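Long-range contacts in 35 kDa hemin binding protein (Porphyromonas gingivalis, PDB 5Y1A), which probably binds hemin and, as a virulence-associated cargo of the type IX secretion system, joins a thioredoxin-type domain to a beta-sandwich domain: residues A[75-84]-A[203-211]; A[99-110]-A[114-124]. All coordinates share one frame; numbering follows the deposited sequence. Where two conformers were deposited one is given.

Contact 1 (A[75-84]-A[203-211]); sequences QTFVHYNDGI and LHQHTVLMI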
loop_
_atom_site.group_PDB
_atom_site.type_symbol
_atom_site.label_atom_id
_atom_site.label_comp_id
_atom_site.label_asym_id
_atom_site.label_seq_id
_atom_site.Cartn_x
_atom_site.Cartn_y
_atom_site.Cartn_z
ATOM N N GLN A 75 -0.596 10.477 -2.830
ATOM C CA GLN A 75 -1.190 10.728 -1.517
ATOM C C GLN A 75 -1.224 9.474 -0.649
ATOM O O GLN A 75 -1.341 8.345 -1.144
ATOM C CB GLN A 75 -2.641 11.207 -1.649
ATOM C CG GLN A 75 -2.892 12.426 -2.495
ATOM C CD GLN A 75 -4.400 12.653 -2.643
ATOM O OE1 GLN A 75 -5.067 13.032 -1.686
ATOM N NE2 GLN A 75 -4.933 12.397 -3.833
ATOM N N THR A 76 -1.089 9.677 0.659
ATOM C CA THR A 76 -1.321 8.608 1.628
ATOM C C THR A 76 -2.071 9.191 2.826
ATOM O O THR A 76 -1.827 10.341 3.190
ATOM C CB THR A 76 -0.018 7.972 2.127
ATOM O OG1 THR A 76 0.722 8.934 2.882
ATOM C CG2 THR A 76 0.840 7.470 0.985
ATOM N N PHE A 77 -3.016 8.425 3.380
ATOM C CA PHE A 77 -3.780 8.845 4.558
ATOM C C PHE A 77 -3.449 7.874 5.671
ATOM O O PHE A 77 -3.599 6.658 5.501
ATOM C CB PHE A 77 -5.285 8.858 4.280
ATOM C CG PHE A 77 -5.710 9.991 3.383
ATOM C CD1 PHE A 77 -6.347 11.120 3.918
ATOM C CD2 PHE A 77 -5.450 9.942 2.005
ATOM C CE1 PHE A 77 -6.704 12.214 3.095
ATOM C CE2 PHE A 77 -5.819 11.009 1.167
ATOM C CZ PHE A 77 -6.446 12.153 1.706
ATOM N N VAL A 78 -3.021 8.423 6.810
ATOM C CA VAL A 78 -2.557 7.638 7.955
ATOM C C VAL A 78 -3.552 7.882 9.077
ATOM O O VAL A 78 -3.741 9.023 9.510
ATOM C CB VAL A 78 -1.160 8.108 8.423
ATOM C CG1 VAL A 78 -0.735 7.330 9.667
ATOM C CG2 VAL A 78 -0.098 7.939 7.301
ATOM N N HIS A 79 -4.211 6.816 9.518
ATOM C CA HIS A 79 -5.263 6.929 10.527
ATOM C C HIS A 79 -4.731 6.774 11.939
ATOM O O HIS A 79 -3.792 6.017 12.154
ATOM C CB HIS A 79 -6.325 5.875 10.258
ATOM C CG HIS A 79 -7.303 6.277 9.198
ATOM N ND1 HIS A 79 -8.592 6.656 9.487
ATOM C CD2 HIS A 79 -7.157 6.421 7.858
ATOM C CE1 HIS A 79 -9.211 6.993 8.369
ATOM N NE2 HIS A 79 -8.362 6.868 7.367
ATOM N N TYR A 80 -5.342 7.477 12.898
ATOM C CA TYR A 80 -4.985 7.278 14.297
ATOM C C TYR A 80 -6.172 7.313 15.245
ATOM O O TYR A 80 -7.118 8.100 15.063
ATOM C CB TYR A 80 -3.919 8.280 14.744
ATOM C CG TYR A 80 -3.236 7.878 16.038
ATOM C CD1 TYR A 80 -2.463 6.721 16.081
ATOM C CD2 TYR A 80 -3.332 8.660 17.193
ATOM C CE1 TYR A 80 -1.815 6.318 17.221
ATOM C CE2 TYR A 80 -2.662 8.248 18.394
ATOM C CZ TYR A 80 -1.904 7.071 18.362
ATOM O OH TYR A 80 -1.205 6.569 19.441
ATOM N N ASN A 81 -6.105 6.478 16.288
ATOM C CA ASN A 81 -7.174 6.449 17.314
ATOM C C ASN A 81 -8.566 6.216 16.728
ATOM O O ASN A 81 -9.534 6.903 17.078
ATOM C CB ASN A 81 -7.153 7.689 18.216
ATOM C CG ASN A 81 -6.046 7.635 19.260
ATOM O OD1 ASN A 81 -5.383 6.614 19.400
ATOM N ND2 ASN A 81 -5.827 8.743 19.970
ATOM N N ASP A 82 -8.662 5.249 15.823
ATOM C CA ASP A 82 -9.949 4.946 15.216
ATOM C C ASP A 82 -10.051 3.479 14.833
ATOM O O ASP A 82 -9.178 2.703 15.184
ATOM C CB ASP A 82 -10.297 5.927 14.062
ATOM C CG ASP A 82 -9.491 5.696 12.768
ATOM O OD1 ASP A 82 -8.717 4.713 12.677
ATOM O OD2 ASP A 82 -9.668 6.523 11.843
ATOM N N GLY A 83 -11.109 3.112 14.112
ATOM C CA GLY A 83 -11.296 1.727 13.700
ATOM C C GLY A 83 -10.198 1.158 12.803
ATOM O O GLY A 83 -9.964 -0.073 12.790
ATOM N N ILE A 84 -9.539 2.031 12.045
ATOM C CA ILE A 84 -8.507 1.596 11.117
ATOM C C ILE A 84 -7.202 1.309 11.859
ATOM O O ILE A 84 -6.559 0.292 11.603
ATOM C CB ILE A 84 -8.317 2.598 9.941
ATOM C CG1 ILE A 84 -9.564 2.577 9.027
ATOM C CG2 ILE A 84 -7.047 2.284 9.151
ATOM C CD1 ILE A 84 -9.481 3.473 7.833
ATOM N N LEU A 203 -16.165 7.419 0.575
ATOM C CA LEU A 203 -15.187 6.331 0.715
ATOM C C LEU A 203 -13.807 6.899 1.046
ATOM O O LEU A 203 -13.454 7.979 0.589
ATOM C CB LEU A 203 -15.067 5.515 -0.593
ATOM C CG LEU A 203 -16.365 4.771 -0.988
ATOM C CD1 LEU A 203 -16.260 4.277 -2.428
ATOM C CD2 LEU A 203 -16.727 3.658 -0.028
ATOM N N HIS A 204 -13.016 6.151 1.814
ATOM C CA HIS A 204 -11.614 6.550 2.014
ATOM C C HIS A 204 -10.854 6.313 0.716
ATOM O O HIS A 204 -11.242 5.459 -0.091
ATOM C CB HIS A 204 -10.954 5.742 3.148
ATOM C CG HIS A 204 -11.525 6.014 4.496
ATOM N ND1 HIS A 204 -11.781 5.018 5.414
ATOM C CD2 HIS A 204 -11.897 7.173 5.083
ATOM C CE1 HIS A 204 -12.269 5.563 6.516
ATOM N NE2 HIS A 204 -12.345 6.868 6.339
ATOM N N GLN A 205 -9.788 7.089 0.489
ATOM C CA GLN A 205 -8.913 6.868 -0.654
ATOM C C GLN A 205 -7.450 6.876 -0.205
ATOM O O GLN A 205 -7.130 7.522 0.790
ATOM C CB GLN A 205 -9.085 7.990 -1.681
ATOM C CG GLN A 205 -10.487 8.144 -2.206
ATOM C CD GLN A 205 -10.978 6.944 -2.976
ATOM O OE1 GLN A 205 -10.188 6.080 -3.372
ATOM N NE2 GLN A 205 -12.298 6.901 -3.237
ATOM N N HIS A 206 -6.591 6.173 -0.942
ATOM C CA HIS A 206 -5.135 6.244 -0.751
ATOM C C HIS A 206 -4.771 5.976 0.727
ATOM O O HIS A 206 -3.901 6.634 1.289
ATOM C CB HIS A 206 -4.603 7.631 -1.190
ATOM C CG HIS A 206 -5.189 8.121 -2.478
ATOM N ND1 HIS A 206 -4.997 7.466 -3.676
ATOM C CD2 HIS A 206 -5.966 9.201 -2.756
ATOM C CE1 HIS A 206 -5.632 8.119 -4.639
ATOM N NE2 HIS A 206 -6.241 9.161 -4.105
ATOM N N THR A 207 -5.424 4.981 1.333
ATOM C CA THR A 207 -5.360 4.816 2.791
ATOM C C THR A 207 -4.339 3.732 3.170
ATOM O O THR A 207 -4.383 2.616 2.659
ATOM C CB THR A 207 -6.767 4.527 3.308
ATOM O OG1 THR A 207 -7.576 5.685 3.037
ATOM C CG2 THR A 207 -6.786 4.227 4.822
ATOM N N VAL A 208 -3.395 4.077 4.043
ATOM C CA VAL A 208 -2.356 3.121 4.404
ATOM C C VAL A 208 -2.913 1.988 5.270
ATOM O O VAL A 208 -3.450 2.248 6.337
ATOM C CB VAL A 208 -1.212 3.798 5.174
ATOM C CG1 VAL A 208 -0.162 2.746 5.531
ATOM C CG2 VAL A 208 -0.599 4.920 4.324
ATOM N N LEU A 209 -2.806 0.747 4.802
ATOM C CA LEU A 209 -3.189 -0.400 5.643
ATOM C C LEU A 209 -2.044 -1.307 6.023
ATOM O O LEU A 209 -2.186 -2.109 6.992
ATOM C CB LEU A 209 -4.281 -1.259 4.978
ATOM C CG LEU A 209 -5.568 -0.474 4.693
ATOM C CD1 LEU A 209 -6.598 -1.473 4.110
ATOM C CD2 LEU A 209 -6.138 0.269 5.924
ATOM N N MET A 210 -0.961 -1.242 5.244
ATOM C CA MET A 210 0.246 -2.016 5.539
ATOM C C MET A 210 1.510 -1.205 5.314
ATOM O O MET A 210 1.576 -0.368 4.404
ATOM C CB MET A 210 0.337 -3.313 4.695
ATOM C CG MET A 210 -0.911 -4.202 4.711
ATOM S SD MET A 210 -0.749 -5.705 3.642
ATOM C CE MET A 210 0.536 -6.594 4.497
ATOM N N ILE A 211 2.520 -1.492 6.127
ATOM C CA ILE A 211 3.870 -0.951 5.959
ATOM C C ILE A 211 4.775 -2.179 5.849
ATOM O O ILE A 211 4.819 -3.021 6.764
ATOM C CB ILE A 211 4.317 -0.029 7.156
ATOM C CG1 ILE A 211 3.272 1.097 7.416
ATOM C CG2 ILE A 211 5.716 0.565 6.879
ATOM C CD1 ILE A 211 2.143 0.772 8.418
HETATM O O HOH W 1 -7.945 11.044 -4.991
HETATM O O HOH W 2 -4.262 4.750 7.475
HETATM O O HOH W 3 -8.341 7.681 4.916
#

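Contact 2 (A[99-110]-A[114-124]); sequences DQTLGIPGFPTF and RMEKKGENLSI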
loop_
_atom_site.group_PDB
_atom_site.type_symbol
_atom_site.label_atom_id
_atom_site.label_comp_id
_atom_site.label_asym_id
_atom_site.label_seq_id
_atom_site.Cartn_x
_atom_site.Cartn_y
_atom_site.Cartn_z
ATOM N N ASP A 99 4.555 11.246 14.167
ATOM C CA ASP A 99 4.361 12.257 15.221
ATOM C C ASP A 99 5.692 12.619 15.927
ATOM O O ASP A 99 6.035 13.799 16.076
ATOM C CB ASP A 99 3.316 11.753 16.221
ATOM C CG ASP A 99 2.888 12.816 17.236
ATOM O OD1 ASP A 99 2.996 14.055 16.967
ATOM O OD2 ASP A 99 2.430 12.387 18.330
ATOM N N GLN A 100 6.449 11.611 16.336
ATOM C CA GLN A 100 7.773 11.844 16.910
ATOM C C GLN A 100 8.656 12.710 15.987
ATOM O O GLN A 100 9.358 13.616 16.448
ATOM C CB GLN A 100 8.455 10.514 17.235
ATOM C CG GLN A 100 9.804 10.688 17.978
ATOM C CD GLN A 100 9.682 11.515 19.267
ATOM O OE1 GLN A 100 8.781 11.280 20.089
ATOM N NE2 GLN A 100 10.596 12.481 19.454
ATOM N N THR A 101 8.584 12.463 14.691
ATOM C CA THR A 101 9.396 13.162 13.718
ATOM C C THR A 101 8.920 14.574 13.385
ATOM O O THR A 101 9.729 15.532 13.330
ATOM C CB THR A 101 9.495 12.284 12.426
ATOM O OG1 THR A 101 10.140 11.063 12.784
ATOM C CG2 THR A 101 10.302 12.985 11.304
ATOM N N LEU A 102 7.615 14.715 13.196
ATOM C CA LEU A 102 7.060 15.943 12.626
ATOM C C LEU A 102 6.307 16.844 13.614
ATOM O O LEU A 102 6.210 18.079 13.410
ATOM C CB LEU A 102 6.136 15.589 11.447
ATOM C CG LEU A 102 6.755 14.795 10.304
ATOM C CD1 LEU A 102 5.609 14.254 9.440
ATOM C CD2 LEU A 102 7.650 15.727 9.474
ATOM N N GLY A 103 5.779 16.238 14.681
ATOM C CA GLY A 103 5.005 16.980 15.675
ATOM C C GLY A 103 3.629 17.308 15.094
ATOM O O GLY A 103 3.385 18.435 14.673
ATOM N N ILE A 104 2.745 16.314 15.097
ATOM C CA ILE A 104 1.397 16.411 14.496
ATOM C C ILE A 104 0.408 16.858 15.564
ATOM O O ILE A 104 0.060 16.087 16.441
ATOM C CB ILE A 104 0.976 15.022 13.914
ATOM C CG1 ILE A 104 2.013 14.605 12.861
ATOM C CG2 ILE A 104 -0.470 15.076 13.320
ATOM C CD1 ILE A 104 1.969 13.125 12.442
ATOM N N PRO A 105 -0.053 18.112 15.469
ATOM C CA PRO A 105 -0.794 18.748 16.570
ATOM C C PRO A 105 -2.299 18.430 16.621
ATOM O O PRO A 105 -2.917 18.612 17.663
ATOM C CB PRO A 105 -0.589 20.236 16.293
ATOM C CG PRO A 105 -0.489 20.342 14.782
ATOM C CD PRO A 105 0.166 19.033 14.327
ATOM N N GLY A 106 -2.857 17.955 15.519
ATOM C CA GLY A 106 -4.318 17.829 15.354
ATOM C C GLY A 106 -4.622 17.353 13.942
ATOM O O GLY A 106 -3.706 17.206 13.124
ATOM N N PHE A 107 -5.895 17.102 13.668
ATOM C CA PHE A 107 -6.340 16.588 12.360
ATOM C C PHE A 107 -7.388 17.518 11.732
ATOM O O PHE A 107 -8.138 18.199 12.454
ATOM C CB PHE A 107 -6.997 15.190 12.488
ATOM C CG PHE A 107 -6.119 14.102 13.077
ATOM C CD1 PHE A 107 -4.724 14.138 12.980
ATOM C CD2 PHE A 107 -6.728 12.999 13.685
ATOM C CE1 PHE A 107 -3.922 13.107 13.532
ATOM C CE2 PHE A 107 -5.949 11.948 14.232
ATOM C CZ PHE A 107 -4.553 12.018 14.167
ATOM N N PRO A 108 -7.475 17.535 10.382
ATOM C CA PRO A 108 -6.536 16.880 9.476
ATOM C C PRO A 108 -5.324 17.791 9.263
ATOM O O PRO A 108 -5.469 19.018 9.193
ATOM C CB PRO A 108 -7.343 16.736 8.172
ATOM C CG PRO A 108 -8.272 17.950 8.197
ATOM C CD PRO A 108 -8.560 18.235 9.651
ATOM N N THR A 109 -4.153 17.184 9.142
ATOM C CA THR A 109 -2.930 17.886 8.816
ATOM C C THR A 109 -2.194 17.018 7.801
ATOM O O THR A 109 -2.616 15.897 7.506
ATOM C CB THR A 109 -2.031 18.124 10.095
ATOM O OG1 THR A 109 -1.993 16.933 10.897
ATOM C CG2 THR A 109 -2.555 19.279 10.943
ATOM N N PHE A 110 -1.117 17.547 7.223
ATOM C CA PHE A 110 -0.348 16.762 6.262
ATOM C C PHE A 110 1.087 17.220 6.180
ATOM O O PHE A 110 1.415 18.344 6.566
ATOM C CB PHE A 110 -0.993 16.697 4.859
ATOM C CG PHE A 110 -0.681 17.882 3.912
ATOM C CD1 PHE A 110 -0.430 17.620 2.554
ATOM C CD2 PHE A 110 -0.685 19.208 4.348
ATOM C CE1 PHE A 110 -0.182 18.662 1.646
ATOM C CE2 PHE A 110 -0.420 20.270 3.427
ATOM C CZ PHE A 110 -0.200 19.979 2.084
ATOM N N ARG A 114 7.864 14.807 4.013
ATOM C CA ARG A 114 8.503 14.972 5.336
ATOM C C ARG A 114 9.521 16.099 5.367
ATOM O O ARG A 114 10.563 16.006 6.042
ATOM C CB ARG A 114 9.179 13.655 5.774
ATOM C CG ARG A 114 8.177 12.458 5.790
ATOM C CD ARG A 114 8.901 11.158 6.127
ATOM N NE ARG A 114 7.940 10.048 6.122
ATOM C CZ ARG A 114 8.234 8.784 6.414
ATOM N NH1 ARG A 114 9.497 8.422 6.721
ATOM N NH2 ARG A 114 7.269 7.868 6.380
ATOM N N MET A 115 9.231 17.172 4.641
ATOM C CA MET A 115 10.202 18.246 4.505
ATOM C C MET A 115 10.155 19.217 5.683
ATOM O O MET A 115 11.101 20.003 5.908
ATOM C CB MET A 115 10.047 18.956 3.140
ATOM C CG MET A 115 8.862 19.863 2.987
ATOM S SD MET A 115 8.502 20.224 1.211
ATOM C CE MET A 115 9.928 19.602 0.406
ATOM N N GLU A 116 9.073 19.158 6.449
ATOM C CA GLU A 116 8.901 20.042 7.614
ATOM C C GLU A 116 9.778 19.640 8.796
ATOM O O GLU A 116 9.845 18.451 9.151
ATOM C CB GLU A 116 7.429 20.095 8.045
ATOM C CG GLU A 116 6.438 20.475 6.903
ATOM C CD GLU A 116 6.018 19.266 6.021
ATOM O OE1 GLU A 116 6.472 18.131 6.295
ATOM O OE2 GLU A 116 5.220 19.447 5.064
ATOM N N LYS A 117 10.402 20.632 9.437
ATOM C CA LYS A 117 11.054 20.392 10.743
ATOM C C LYS A 117 9.973 20.241 11.799
ATOM O O LYS A 117 8.887 20.769 11.639
ATOM C CB LYS A 117 12.001 21.553 11.124
ATOM C CG LYS A 117 13.101 21.750 10.099
ATOM C CD LYS A 117 14.438 22.109 10.721
ATOM C CE LYS A 117 15.505 22.174 9.641
ATOM N NZ LYS A 117 15.188 21.302 8.455
ATOM N N LYS A 118 10.275 19.533 12.877
ATOM C CA LYS A 118 9.306 19.300 13.939
ATOM C C LYS A 118 8.788 20.631 14.433
ATOM O O LYS A 118 9.573 21.524 14.728
ATOM C CB LYS A 118 9.934 18.545 15.106
ATOM C CG LYS A 118 8.883 18.036 16.078
ATOM C CD LYS A 118 9.457 16.970 16.996
ATOM C CE LYS A 118 8.342 16.332 17.813
ATOM N NZ LYS A 118 8.846 15.207 18.623
ATOM N N GLY A 119 7.467 20.762 14.488
ATOM C CA GLY A 119 6.846 21.969 15.044
ATOM C C GLY A 119 6.503 23.000 13.980
ATOM O O GLY A 119 5.932 24.042 14.296
ATOM N N GLU A 120 6.855 22.688 12.734
ATOM C CA GLU A 120 6.572 23.548 11.591
ATOM C C GLU A 120 5.100 23.443 11.226
ATOM O O GLU A 120 4.304 22.779 11.919
ATOM C CB GLU A 120 7.477 23.185 10.400
ATOM C CG GLU A 120 7.438 24.144 9.200
ATOM C CD GLU A 120 8.426 23.784 8.088
ATOM O OE1 GLU A 120 9.556 23.327 8.385
ATOM O OE2 GLU A 120 8.080 23.980 6.901
ATOM N N ASN A 121 4.750 24.098 10.123
ATOM C CA ASN A 121 3.371 24.235 9.693
ATOM C C ASN A 121 2.934 22.941 9.010
ATOM O O ASN A 121 3.558 22.564 8.001
ATOM C CB ASN A 121 3.306 25.430 8.715
ATOM C CG ASN A 121 1.904 25.731 8.208
ATOM O OD1 ASN A 121 1.316 24.958 7.456
ATOM N ND2 ASN A 121 1.387 26.896 8.581
ATOM N N LEU A 122 1.911 22.245 9.541
ATOM C CA LEU A 122 1.370 21.094 8.778
ATOM C C LEU A 122 -0.076 21.319 8.297
ATOM O O LEU A 122 -0.828 20.357 8.022
ATOM C CB LEU A 122 1.486 19.795 9.602
ATOM C CG LEU A 122 2.893 19.403 10.089
ATOM C CD1 LEU A 122 2.840 18.194 11.046
ATOM C CD2 LEU A 122 3.823 19.083 8.925
ATOM N N SER A 123 -0.450 22.591 8.179
ATOM C CA SER A 123 -1.840 22.970 7.909
ATOM C C SER A 123 -2.259 22.573 6.511
ATOM O O SER A 123 -1.447 22.595 5.579
ATOM C CB SER A 123 -2.041 24.485 8.099
ATOM O OG SER A 123 -1.481 24.924 9.328
ATOM N N ILE A 124 -3.527 22.194 6.376
ATOM C CA ILE A 124 -4.136 21.953 5.069
ATOM C C ILE A 124 -5.020 23.190 4.817
ATOM O O ILE A 124 -6.116 23.307 5.381
ATOM C CB ILE A 124 -5.000 20.684 5.057
ATOM C CG1 ILE A 124 -4.154 19.439 5.402
ATOM C CG2 ILE A 124 -5.698 20.502 3.681
ATOM C CD1 ILE A 124 -5.023 18.166 5.680
HETATM O O HOH W 4 4.488 20.601 13.598
HETATM O O HOH W 5 2.599 20.554 5.363
#

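Contact 1 (A[75-84]-A[203-211])
Phe-77 and Thr-207 form a single parallel-type beta bridge at an interdomain seam, where strand 73-79 of the thioredoxin-type domain meets strand 207-220, an outermost strand of a four-stranded antiparallel sheet in the beta-sandwich domain. The axes of the two short strands are 66° apart, so the pairing cannot run on. Phe-77 N donates to His-206 O at 2.9 Å, and Val-208 N returns a straighter bond to Phe-77 O at 3.0 Å. Beyond this the strands part, and a water gives a hydrogen to both Phe-77 O and Val-208 O while accepting from His-79 N, bridging the rung that direct pairing no longer reaches. His-206, at left-handed backbone angles, belongs to a G1 bulge in the pairing with strand 179-186. Its imidazole lies obliquely to the Gln-75 amide, the planes 45° apart, with His-206 CB 3.3 Å from Gln-75 O. The edge of the Phe-77 ring receives His-206 O near its plane. At the other end, His-79 turns its CE1 edge over a face of His-204, 3.7 Å from His-204 NE2, in a T-shaped stack; His-204 NE2 is itself hydrogen-bonded to Gln-195 OE1. In the conformer given, Ile-84 CG1 stands anti to the carbonyl carbon (chi1 -69°) and the chain runs on extended, which puts CD1 over the centre of the His-79 ring and beside His-204 ND1. Asp-82 fixes the rotation of the His-79 ring: His-79 ND1 donates in its ring plane to the syn lone pair of Asp-82 OD2 at 2.6 Å. Asp-82 OD2 also accepts from Glu-46 N, while Asp-82 OD1 caps the following helix at Ile-84 N. A second water links His-79 NE2 to Thr-207 OG1. The carboxylate would therefore be expected to polarise an imidazole whose far nitrogen reaches the sandwich through water.

Contact 2 (A[99-110]-A[114-124])
Leu-102 and Phe-110 each make one backbone hydrogen bond to the loop 114-124: Gly-119 N reaches Leu-102 O at 3.2 Å from above its carbonyl plane, and Phe-110 N meets Leu-122 O in the carbonyl plane at 2.9 Å. The first bond lies where helix 89-102 gives way to Gly-103, which has positive phi, and where a type II turn runs from Lys-117 to Glu-120. With CG anti to the backbone N (chi1 -168°) and the rest of the chain extended, Lys-118 runs back along the last helical carbonyls until NZ gives a 2.7 Å hydrogen bond to Gln-100 O. An ammonium group at this end would be expected to suit the helix dipole. Leu-102 CD2 touches Glu-116 O, whose carbonyl also accepts from His-261 NE2. Leu-122 inserts CD1 among Leu-102 CB, Ile-104 CG1 and Pro-105 CD, crossing Ile-104 at about a right angle. The peptide bond before Pro-108 is cis, as in the cis-proline loop that is a hallmark of the thioredoxin fold, and Pro-108 touches Cys-51 of what is probably the thioredoxin-type CxxC motif at the start of helix 51-63. Across the contact, Ile-124 CD1 sits 3.7 Å from Pro-108 CB, with the two side chains nearly perpendicular. Thr-109 OG1 closes the loop on itself by donating to Gly-106 O at 2.8 Å. The Phe-110 ring takes Leu-122 O and Ser-123 O near its plane at the edge, Ser-123 O lying 3.3 Å from CE2, while Ile-124 CG1 comes obliquely to CD2 at 3.6 Å. Ile-58 and Ile-130, from helices 51-63 and 127-138, touch both Phe-110 and Ile-124.

How the contacts relate
From the N terminus the chain first lays down strand 34-44 and helix 51-63, then reaches strand 73-79, the first half of contact 1. Helices 83-87 and 89-102 follow, and the second leads into contact 2, which closes a short loop around strand 109-112. The chain continues through helix 127-138 and into the sandwich before strand 207-220 comes back to complete contact 1. Contact 2 is thus nested inside the loop of contact 1: contact 2 lies within the thioredoxin-type domain, whereas contact 1 joins that domain to the sandwich. Their centres lie about 17 Å apart, both reach the same sheet, and Tyr-80 CB packs 3.8 Å from Phe-107 CZ.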